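Local atomic coordinates of antigen MTB48, Mycobacterial protein (Mycobacterium smegmatis, PDB entry 4WJ1), a protein that is secreted through the ESX-1 type VII secretion system and is probably involved in DNA conjugation, at least in the recipient strain. Residues 55-60 / 161-166; 210-215 / 274-279. All blocks are in the same frame, centred on the assembly; numbering follows the deposited sequence.

Contact 1 (55-60 / 161-166); sequences KLKATF and DQWRDY
L56, on helix 40-96, meets the six-membered part of the W163 indole from helix 154-178: its CB lies 3.9 Å from W163 CH2, and its methyl CD1 is 3.8 Å from W163 CZ3. The backbone aims CB at the indole, and with CG anti to the carbonyl carbon (chi1 -78°) the isobutyl group carries CD1 to that ring carbon. The K57 side chain slants past the same six-membered ring, its extended chain bringing CE within 3.8 Å of W163 CZ2. Its ammonium is joined to the indole N-H through a water, which accepts from K57 NZ at 2.9 Å and from W163 NE1 at 3.0 Å. The same NZ is hydrogen-bonded to the carbonyl of P30, in the loop that also touches W163, which ties the lysine end and the indole N-H to one polar patch beside an otherwise apolar contact. At F60 two aromatic edges come together: CE2 is 3.7 Å from W163 CZ3, and each of these atoms lies at the edge of the other residue's ring, near its plane. That same F60 CE2 lies 3.9 Å from Y166 CE2, in the plane of the tyrosine ring at its edge. The F60 and Y166 side chains overlap while pointing opposite ways, and the tyrosine hydroxyl is hydrogen-bonded to the P27 carbonyl. M206 of helix 187-230 packs on F60. The axes of 55-60 and 161-166 approach to 13.8 Å at 34°, so large side chains span the gap between PE-family and PPE-family helices in the core of an elongated helical bundle.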
ATOM      1  N   LYS A  55       3.677   3.155  -5.577  1.00 34.29           N
ATOM      2  CA  LYS A  55       3.452   4.230  -4.622  1.00 38.55           C
ATOM      3  C   LYS A  55       3.030   3.639  -3.284  1.00 42.29           C
ATOM      4  O   LYS A  55       3.459   4.103  -2.230  1.00 40.21           O
ATOM      5  CB  LYS A  55       2.399   5.215  -5.137  1.00 36.75           C
ATOM      6  CG  LYS A  55       1.975   6.296  -4.125  1.00 44.99           C
ATOM      7  CD  LYS A  55       3.008   7.406  -3.989  1.00 54.52           C
ATOM      8  CE  LYS A  55       2.348   8.785  -3.885  1.00 71.96           C
ATOM      9  NZ  LYS A  55       1.715   9.229  -5.174  1.00 77.64           N
ATOM     10  N   LEU A  56       2.206   2.599  -3.332  1.00 33.26           N
ATOM     11  CA  LEU A  56       1.748   1.961  -2.114  1.00 31.64           C
ATOM     12  C   LEU A  56       2.906   1.265  -1.418  1.00 36.78           C
ATOM     13  O   LEU A  56       3.080   1.402  -0.216  1.00 40.13           O
ATOM     14  CB  LEU A  56       0.629   0.968  -2.406  1.00 23.73           C
ATOM     15  CG  LEU A  56      -0.746   1.590  -2.629  1.00 28.15           C
ATOM     16  CD1 LEU A  56      -1.736   0.529  -3.047  1.00 29.89           C
ATOM     17  CD2 LEU A  56      -1.216   2.216  -1.351  1.00 33.06           C
ATOM     18  N   LYS A  57       3.708   0.530  -2.176  1.00 35.25           N
ATOM     19  CA  LYS A  57       4.822  -0.186  -1.574  1.00 35.84           C
ATOM     20  C   LYS A  57       5.793   0.776  -0.906  1.00 32.00           C
ATOM     21  O   LYS A  57       6.267   0.503   0.192  1.00 37.73           O
ATOM     22  CB  LYS A  57       5.545  -1.047  -2.608  1.00 27.08           C
ATOM     23  CG  LYS A  57       4.716  -2.255  -3.007  1.00 47.14           C
ATOM     24  CD  LYS A  57       5.466  -3.198  -3.953  1.00 51.37           C
ATOM     25  CE  LYS A  57       4.569  -4.319  -4.443  1.00 56.48           C
ATOM     26  NZ  LYS A  57       5.195  -5.078  -5.581  1.00 68.41           N
ATOM     27  N   ALA A  58       6.075   1.899  -1.563  1.00 31.16           N
ATOM     28  CA  ALA A  58       6.991   2.888  -1.011  1.00 34.17           C
ATOM     29  C   ALA A  58       6.391   3.520   0.248  1.00 36.64           C
ATOM     30  O   ALA A  58       7.097   3.785   1.215  1.00 39.74           O
ATOM     31  CB  ALA A  58       7.310   3.945  -2.034  1.00 27.27           C
ATOM     32  N   THR A  59       5.081   3.730   0.221  1.00 31.56           N
ATOM     33  CA  THR A  59       4.351   4.319   1.336  1.00 30.37           C
ATOM     34  C   THR A  59       4.381   3.370   2.523  1.00 36.50           C
ATOM     35  O   THR A  59       4.573   3.794   3.661  1.00 40.68           O
ATOM     36  CB  THR A  59       2.897   4.641   0.929  1.00 33.06           C
ATOM     37  OG1 THR A  59       2.910   5.630  -0.110  1.00 34.57           O
ATOM     38  CG2 THR A  59       2.087   5.162   2.100  1.00 32.27           C
ATOM     39  N   PHE A  60       4.221   2.079   2.247  1.00 32.26           N
ATOM     40  CA  PHE A  60       4.249   1.067   3.295  1.00 26.21           C
ATOM     41  C   PHE A  60       5.616   1.069   3.951  1.00 31.42           C
ATOM     42  O   PHE A  60       5.730   0.866   5.151  1.00 38.14           O
ATOM     43  CB  PHE A  60       3.947  -0.325   2.734  1.00 30.47           C
ATOM     44  CG  PHE A  60       2.584  -0.461   2.101  1.00 31.07           C
ATOM     45  CD1 PHE A  60       1.582   0.459   2.358  1.00 29.35           C
ATOM     46  CD2 PHE A  60       2.306  -1.528   1.253  1.00 31.04           C
ATOM     47  CE1 PHE A  60       0.326   0.333   1.778  1.00 31.18           C
ATOM     48  CE2 PHE A  60       1.058  -1.668   0.671  1.00 27.89           C
ATOM     49  CZ  PHE A  60       0.066  -0.738   0.934  1.00 32.27           C
ATOM     50  N   ASP A 161      -5.569 -10.428  -7.218  1.00 31.43           N
ATOM     51  CA  ASP A 161      -5.791 -11.279  -6.057  1.00 27.31           C
ATOM     52  C   ASP A 161      -4.807 -10.957  -4.933  1.00 31.87           C
ATOM     53  O   ASP A 161      -5.177 -10.941  -3.757  1.00 34.25           O
ATOM     54  CB  ASP A 161      -5.664 -12.756  -6.439  1.00 32.00           C
ATOM     55  CG  ASP A 161      -6.766 -13.228  -7.377  1.00 35.54           C
ATOM     56  OD1 ASP A 161      -7.769 -12.515  -7.557  1.00 41.64           O
ATOM     57  OD2 ASP A 161      -6.630 -14.337  -7.928  1.00 49.08           O
ATOM     58  N   GLN A 162      -3.549 -10.708  -5.288  1.00 25.63           N
ATOM     59  CA  GLN A 162      -2.534 -10.491  -4.272  1.00 29.49           C
ATOM     60  C   GLN A 162      -2.773  -9.206  -3.482  1.00 33.18           C
ATOM     61  O   GLN A 162      -2.565  -9.157  -2.277  1.00 31.91           O
ATOM     62  CB  GLN A 162      -1.150 -10.441  -4.903  1.00 31.44           C
ATOM     63  CG  GLN A 162      -0.628 -11.754  -5.411  1.00 31.43           C
ATOM     64  CD  GLN A 162       0.799 -11.631  -5.840  1.00 37.34           C
ATOM     65  OE1 GLN A 162       1.694 -11.964  -5.086  1.00 39.73           O
ATOM     66  NE2 GLN A 162       1.027 -11.124  -7.055  1.00 52.02           N
ATOM     67  N   TRP A 163      -3.196  -8.165  -4.182  1.00 30.56           N
ATOM     68  CA  TRP A 163      -3.436  -6.895  -3.551  1.00 29.51           C
ATOM     69  C   TRP A 163      -4.684  -6.993  -2.704  1.00 36.70           C
ATOM     70  O   TRP A 163      -4.687  -6.560  -1.545  1.00 37.39           O
ATOM     71  CB  TRP A 163      -3.540  -5.785  -4.587  1.00 26.01           C
ATOM     72  CG  TRP A 163      -2.184  -5.286  -4.924  1.00 25.92           C
ATOM     73  CD1 TRP A 163      -1.441  -5.581  -6.039  1.00 29.46           C
ATOM     74  CD2 TRP A 163      -1.364  -4.431  -4.116  1.00 34.06           C
ATOM     75  NE1 TRP A 163      -0.220  -4.940  -5.983  1.00 31.18           N
ATOM     76  CE2 TRP A 163      -0.150  -4.232  -4.808  1.00 31.69           C
ATOM     77  CE3 TRP A 163      -1.544  -3.804  -2.879  1.00 30.28           C
ATOM     78  CZ2 TRP A 163       0.871  -3.444  -4.303  1.00 31.81           C
ATOM     79  CZ3 TRP A 163      -0.531  -3.020  -2.383  1.00 32.67           C
ATOM     80  CH2 TRP A 163       0.661  -2.844  -3.090  1.00 30.49           C
ATOM     81  N   ARG A 164      -5.727  -7.590  -3.259  1.00 32.71           N
ATOM     82  CA  ARG A 164      -6.962  -7.764  -2.513  1.00 36.02           C
ATOM     83  C   ARG A 164      -6.696  -8.458  -1.186  1.00 39.38           C
ATOM     84  O   ARG A 164      -7.230  -8.071  -0.148  1.00 40.79           O
ATOM     85  CB  ARG A 164      -7.970  -8.566  -3.320  1.00 29.74           C
ATOM     86  CG  ARG A 164      -9.275  -8.835  -2.599  1.00 33.22           C
ATOM     87  CD  ARG A 164     -10.038  -9.947  -3.299  1.00 42.08           C
ATOM     88  NE  ARG A 164      -9.318 -11.208  -3.175  1.00 50.41           N
ATOM     89  CZ  ARG A 164      -9.296 -12.162  -4.100  1.00 49.93           C
ATOM     90  NH1 ARG A 164      -9.968 -12.003  -5.236  1.00 48.70           N
ATOM     91  NH2 ARG A 164      -8.593 -13.273  -3.888  1.00 45.69           N
ATOM     92  N   ASP A 165      -5.838  -9.466  -1.216  1.00 34.80           N
ATOM     93  CA  ASP A 165      -5.638 -10.281  -0.033  1.00 34.20           C
ATOM     94  C   ASP A 165      -4.663  -9.685   0.932  1.00 33.32           C
ATOM     95  O   ASP A 165      -4.547 -10.150   2.067  1.00 36.67           O
ATOM     96  CB  ASP A 165      -5.169 -11.655  -0.429  1.00 34.11           C
ATOM     97  CG  ASP A 165      -6.241 -12.431  -1.130  1.00 39.71           C
ATOM     98  OD1 ASP A 165      -7.446 -12.169  -0.931  1.00 52.89           O
ATOM     99  OD2 ASP A 165      -5.873 -13.318  -1.878  1.00 39.28           O
ATOM    100  N   TYR A 166      -3.963  -8.653   0.485  1.00 30.38           N
ATOM    101  CA  TYR A 166      -3.004  -7.976   1.339  1.00 28.54           C
ATOM    102  C   TYR A 166      -3.724  -7.011   2.275  1.00 32.70           C
ATOM    103  O   TYR A 166      -3.181  -6.604   3.295  1.00 33.85           O
ATOM    104  CB  TYR A 166      -1.982  -7.230   0.502  1.00 27.21           C
ATOM    105  CG  TYR A 166      -0.699  -6.939   1.237  1.00 29.31           C
ATOM    106  CD1 TYR A 166       0.007  -7.963   1.859  1.00 31.67           C
ATOM    107  CD2 TYR A 166      -0.179  -5.649   1.296  1.00 27.21           C
ATOM    108  CE1 TYR A 166       1.185  -7.710   2.525  1.00 31.51           C
ATOM    109  CE2 TYR A 166       1.005  -5.392   1.949  1.00 30.21           C
ATOM    110  CZ  TYR A 166       1.681  -6.427   2.559  1.00 29.99           C
ATOM    111  OH  TYR A 166       2.862  -6.191   3.207  1.00 31.83           O
TER
HETATM  112  O   HOH W   1       2.615  -5.216  -6.863  1.00 33.87           O

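Contact 2 (210-215 / 274-279); sequences CGRLAQ and QIQEIR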
ATOM      1  N   CYS A 210      -5.291  -1.077  -0.426  1.00 30.26           N
ATOM      2  CA  CYS A 210      -5.058  -2.361  -1.055  1.00 31.03           C
ATOM      3  C   CYS A 210      -6.344  -2.826  -1.723  1.00 35.46           C
ATOM      4  O   CYS A 210      -6.320  -3.284  -2.858  1.00 32.14           O
ATOM      5  CB  CYS A 210      -4.569  -3.384  -0.030  1.00 27.96           C
ATOM      6  SG  CYS A 210      -2.875  -3.106   0.497  1.00 37.52           S
ATOM      7  N   GLY A 211      -7.466  -2.663  -1.026  1.00 32.13           N
ATOM      8  CA  GLY A 211      -8.765  -3.012  -1.565  1.00 29.86           C
ATOM      9  C   GLY A 211      -9.066  -2.193  -2.814  1.00 36.58           C
ATOM     10  O   GLY A 211      -9.543  -2.719  -3.819  1.00 45.54           O
ATOM     11  N   ARG A 212      -8.761  -0.905  -2.759  1.00 35.74           N
ATOM     12  CA  ARG A 212      -9.041  -0.020  -3.877  1.00 38.59           C
ATOM     13  C   ARG A 212      -8.185  -0.364  -5.099  1.00 34.34           C
ATOM     14  O   ARG A 212      -8.658  -0.267  -6.229  1.00 34.25           O
ATOM     15  CB  ARG A 212      -8.834   1.451  -3.470  1.00 30.43           C
ATOM     16  CG  ARG A 212      -9.835   1.936  -2.407  1.00 50.14           C
ATOM     17  CD  ARG A 212      -9.714   3.438  -2.087  1.00 56.59           C
ATOM     18  NE  ARG A 212      -9.864   4.241  -3.297  1.00 70.70           N
ATOM     19  CZ  ARG A 212      -9.025   5.202  -3.683  1.00 75.85           C
ATOM     20  NH1 ARG A 212      -7.965   5.513  -2.937  1.00 76.30           N
ATOM     21  NH2 ARG A 212      -9.256   5.862  -4.817  1.00 68.27           N
ATOM     22  N   LEU A 213      -6.933  -0.758  -4.886  1.00 29.51           N
ATOM     23  CA  LEU A 213      -6.083  -1.096  -6.023  1.00 36.98           C
ATOM     24  C   LEU A 213      -6.625  -2.372  -6.685  1.00 35.38           C
ATOM     25  O   LEU A 213      -6.728  -2.458  -7.905  1.00 35.17           O
ATOM     26  CB  LEU A 213      -4.625  -1.264  -5.590  1.00 32.93           C
ATOM     27  CG  LEU A 213      -3.664  -1.748  -6.677  1.00 33.48           C
ATOM     28  CD1 LEU A 213      -3.785  -0.882  -7.910  1.00 28.04           C
ATOM     29  CD2 LEU A 213      -2.220  -1.781  -6.164  1.00 27.13           C
ATOM     30  N   ALA A 214      -7.023  -3.337  -5.863  1.00 29.98           N
ATOM     31  CA  ALA A 214      -7.615  -4.552  -6.374  1.00 33.24           C
ATOM     32  C   ALA A 214      -8.883  -4.256  -7.176  1.00 37.14           C
ATOM     33  O   ALA A 214      -9.109  -4.855  -8.218  1.00 40.46           O
ATOM     34  CB  ALA A 214      -7.902  -5.525  -5.231  1.00 29.62           C
ATOM     35  N   GLN A 215      -9.705  -3.324  -6.712  1.00 41.54           N
ATOM     36  CA  GLN A 215     -10.918  -2.990  -7.452  1.00 41.60           C
ATOM     37  C   GLN A 215     -10.551  -2.386  -8.800  1.00 40.58           C
ATOM     38  O   GLN A 215     -11.160  -2.713  -9.820  1.00 41.79           O
ATOM     39  CB  GLN A 215     -11.815  -2.031  -6.661  1.00 37.12           C
ATOM     40  CG  GLN A 215     -12.529  -2.681  -5.467  1.00 59.64           C
ATOM     41  CD  GLN A 215     -13.342  -1.678  -4.620  1.00 77.59           C
ATOM     42  OE1 GLN A 215     -12.911  -0.539  -4.375  1.00 75.03           O
ATOM     43  NE2 GLN A 215     -14.517  -2.113  -4.162  1.00 79.18           N
ATOM     44  N   GLN A 274     -10.990   2.435 -17.700  1.00 51.50           N
ATOM     45  CA  GLN A 274     -10.545   3.654 -17.024  1.00 50.37           C
ATOM     46  C   GLN A 274     -10.477   3.427 -15.526  1.00 54.83           C
ATOM     47  O   GLN A 274     -11.434   2.951 -14.921  1.00 60.65           O
ATOM     48  CB  GLN A 274     -11.477   4.827 -17.313  1.00 47.99           C
ATOM     49  CG  GLN A 274     -11.227   5.525 -18.630  1.00 52.69           C
ATOM     50  CD  GLN A 274     -12.243   6.616 -18.887  1.00 66.92           C
ATOM     51  OE1 GLN A 274     -13.153   6.446 -19.700  1.00 73.08           O
ATOM     52  NE2 GLN A 274     -12.099   7.747 -18.189  1.00 70.30           N
ATOM     53  N   ILE A 275      -9.343   3.771 -14.930  1.00 53.93           N
ATOM     54  CA  ILE A 275      -9.142   3.588 -13.500  1.00 49.56           C
ATOM     55  C   ILE A 275      -8.682   4.883 -12.855  1.00 47.52           C
ATOM     56  O   ILE A 275      -8.215   5.796 -13.539  1.00 51.04           O
ATOM     57  CB  ILE A 275      -8.106   2.512 -13.224  1.00 44.20           C
ATOM     58  CG1 ILE A 275      -6.781   2.920 -13.866  1.00 43.59           C
ATOM     59  CG2 ILE A 275      -8.573   1.185 -13.764  1.00 39.82           C
ATOM     60  CD1 ILE A 275      -5.667   1.978 -13.562  1.00 43.99           C
ATOM     61  N   GLN A 276      -8.807   4.969 -11.537  1.00 48.26           N
ATOM     62  CA  GLN A 276      -8.385   6.179 -10.850  1.00 53.01           C
ATOM     63  C   GLN A 276      -7.110   5.945 -10.047  1.00 47.84           C
ATOM     64  O   GLN A 276      -6.850   4.834  -9.567  1.00 51.69           O
ATOM     65  CB  GLN A 276      -9.495   6.718  -9.948  1.00 66.52           C
ATOM     66  CG  GLN A 276     -10.499   5.688  -9.455  1.00 77.84           C
ATOM     67  CD  GLN A 276     -11.674   6.334  -8.722  1.00 92.69           C
ATOM     68  OE1 GLN A 276     -12.459   7.079  -9.319  1.00 98.72           O
ATOM     69  NE2 GLN A 276     -11.792   6.057  -7.420  1.00 89.06           N
ATOM     70  N   GLU A 277      -6.311   7.001  -9.940  1.00 48.46           N
ATOM     71  CA  GLU A 277      -5.055   6.988  -9.206  1.00 43.24           C
ATOM     72  C   GLU A 277      -5.290   6.669  -7.735  1.00 44.03           C
ATOM     73  O   GLU A 277      -6.245   7.147  -7.131  1.00 44.35           O
ATOM     74  CB  GLU A 277      -4.343   8.340  -9.350  1.00 46.33           C
ATOM     75  CG  GLU A 277      -2.943   8.378  -8.754  1.00 53.51           C
ATOM     76  CD  GLU A 277      -2.286   9.747  -8.857  1.00 60.18           C
ATOM     77  OE1 GLU A 277      -2.865  10.655  -9.503  1.00 61.84           O
ATOM     78  OE2 GLU A 277      -1.188   9.913  -8.281  1.00 64.59           O
ATOM     79  N   ILE A 278      -4.427   5.831  -7.177  1.00 42.45           N
ATOM     80  CA  ILE A 278      -4.439   5.535  -5.757  1.00 43.82           C
ATOM     81  C   ILE A 278      -3.447   6.479  -5.117  1.00 51.79           C
ATOM     82  O   ILE A 278      -2.249   6.405  -5.401  1.00 58.02           O
ATOM     83  CB  ILE A 278      -4.040   4.073  -5.455  1.00 45.53           C
ATOM     84  CG1 ILE A 278      -4.858   3.095  -6.302  1.00 43.11           C
ATOM     85  CG2 ILE A 278      -4.209   3.763  -3.984  1.00 43.77           C
ATOM     86  CD1 ILE A 278      -6.331   3.105  -5.967  1.00 43.41           C
ATOM     87  N   ARG A 279      -3.935   7.391  -4.285  1.00 48.17           N
ATOM     88  CA  ARG A 279      -3.032   8.321  -3.623  1.00 54.00           C
ATOM     89  C   ARG A 279      -3.047   8.146  -2.114  1.00 45.93           C
ATOM     90  O   ARG A 279      -3.801   8.813  -1.425  1.00 47.22           O
ATOM     91  CB  ARG A 279      -3.386   9.755  -3.995  1.00 61.91           C
ATOM     92  CG  ARG A 279      -2.315  10.418  -4.836  1.00 72.08           C
ATOM     93  CD  ARG A 279      -2.919  11.411  -5.807  1.00 81.28           C
ATOM     94  NE  ARG A 279      -1.993  12.500  -6.097  1.00 87.40           N
ATOM     95  CZ  ARG A 279      -2.301  13.555  -6.841  1.00 91.07           C
ATOM     96  NH1 ARG A 279      -3.511  13.653  -7.376  1.00 89.07           N
ATOM     97  NH2 ARG A 279      -1.396  14.502  -7.057  1.00 97.29           N
TER
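I278 packs against R212 in a partly buried helix-to-loop contact, in which the irregular chain following helix 248-272 lies against helix 187-230 within the PPE-family part of the protein. I278 supplies the apolar anchor. Its CB points toward the helix, and its CD1 reaches 3.9 Å from R212 CB and 4.1 Å from the backbone N of L213. The backbones come nearest here, with L213 CA and I278 CA 6.8 Å apart. L213 adds a looser apolar touch from its flank, CD1 to I278 CG1 at 4.4 Å, while its side chain also packs on L49 of helix 40-96.

R212 folds over this anchor. Its chain leaves the helix extended but bends at chi3 (56°), bringing the guanidinium back above the isoleucine. I278 CD1 consequently sits under the centre of one guanidinium face, 4.1 Å from R212 CZ, the two side chains overlapping head to tail. At the edge of the guanidinium, near its plane, lies the amide nitrogen of Q276, with R212 NH2 and Q276 NE2 3.6 Å apart. The amide plane is turned 71° from the guanidinium; both nitrogens carry N-H donors, so this is a close approach without a hydrogen bond. The charge of R212 is answered on its own helix, through a salt bridge from NH1 to E209. The loop finds its polar hold on the helix elsewhere, where the backbone N of Q276 donates to E216.

The chemistry is therefore that of a methyl group partly covered by an arginine: the aliphatic part and flat face of R212 lie over I278 CD1, E209 and E216 also touch the isoleucine, and the pairing with E209 probably steadies the guanidinium in that pose.

How the contacts relate
Contacts 1 and 2 lie near the middle of the long molecule, with centres about 10 Å apart, contact 1 being the more central at about 4 Å from the centre of the chain. In sequence they are in series: 55-60 and 161-166 come before 210-215 and 274-279. They touch directly through helices 154-178 and 187-230, which are consecutive in the chain; W163 CD2 is 3.5 Å from L213 CD2, and Y166 CD2 is 3.8 Å from C210 SG. Helix 187-230 packs on both helix 154-178 and the loop after helix 248-272, and so links the PE-family and PPE-family parts of the bundle.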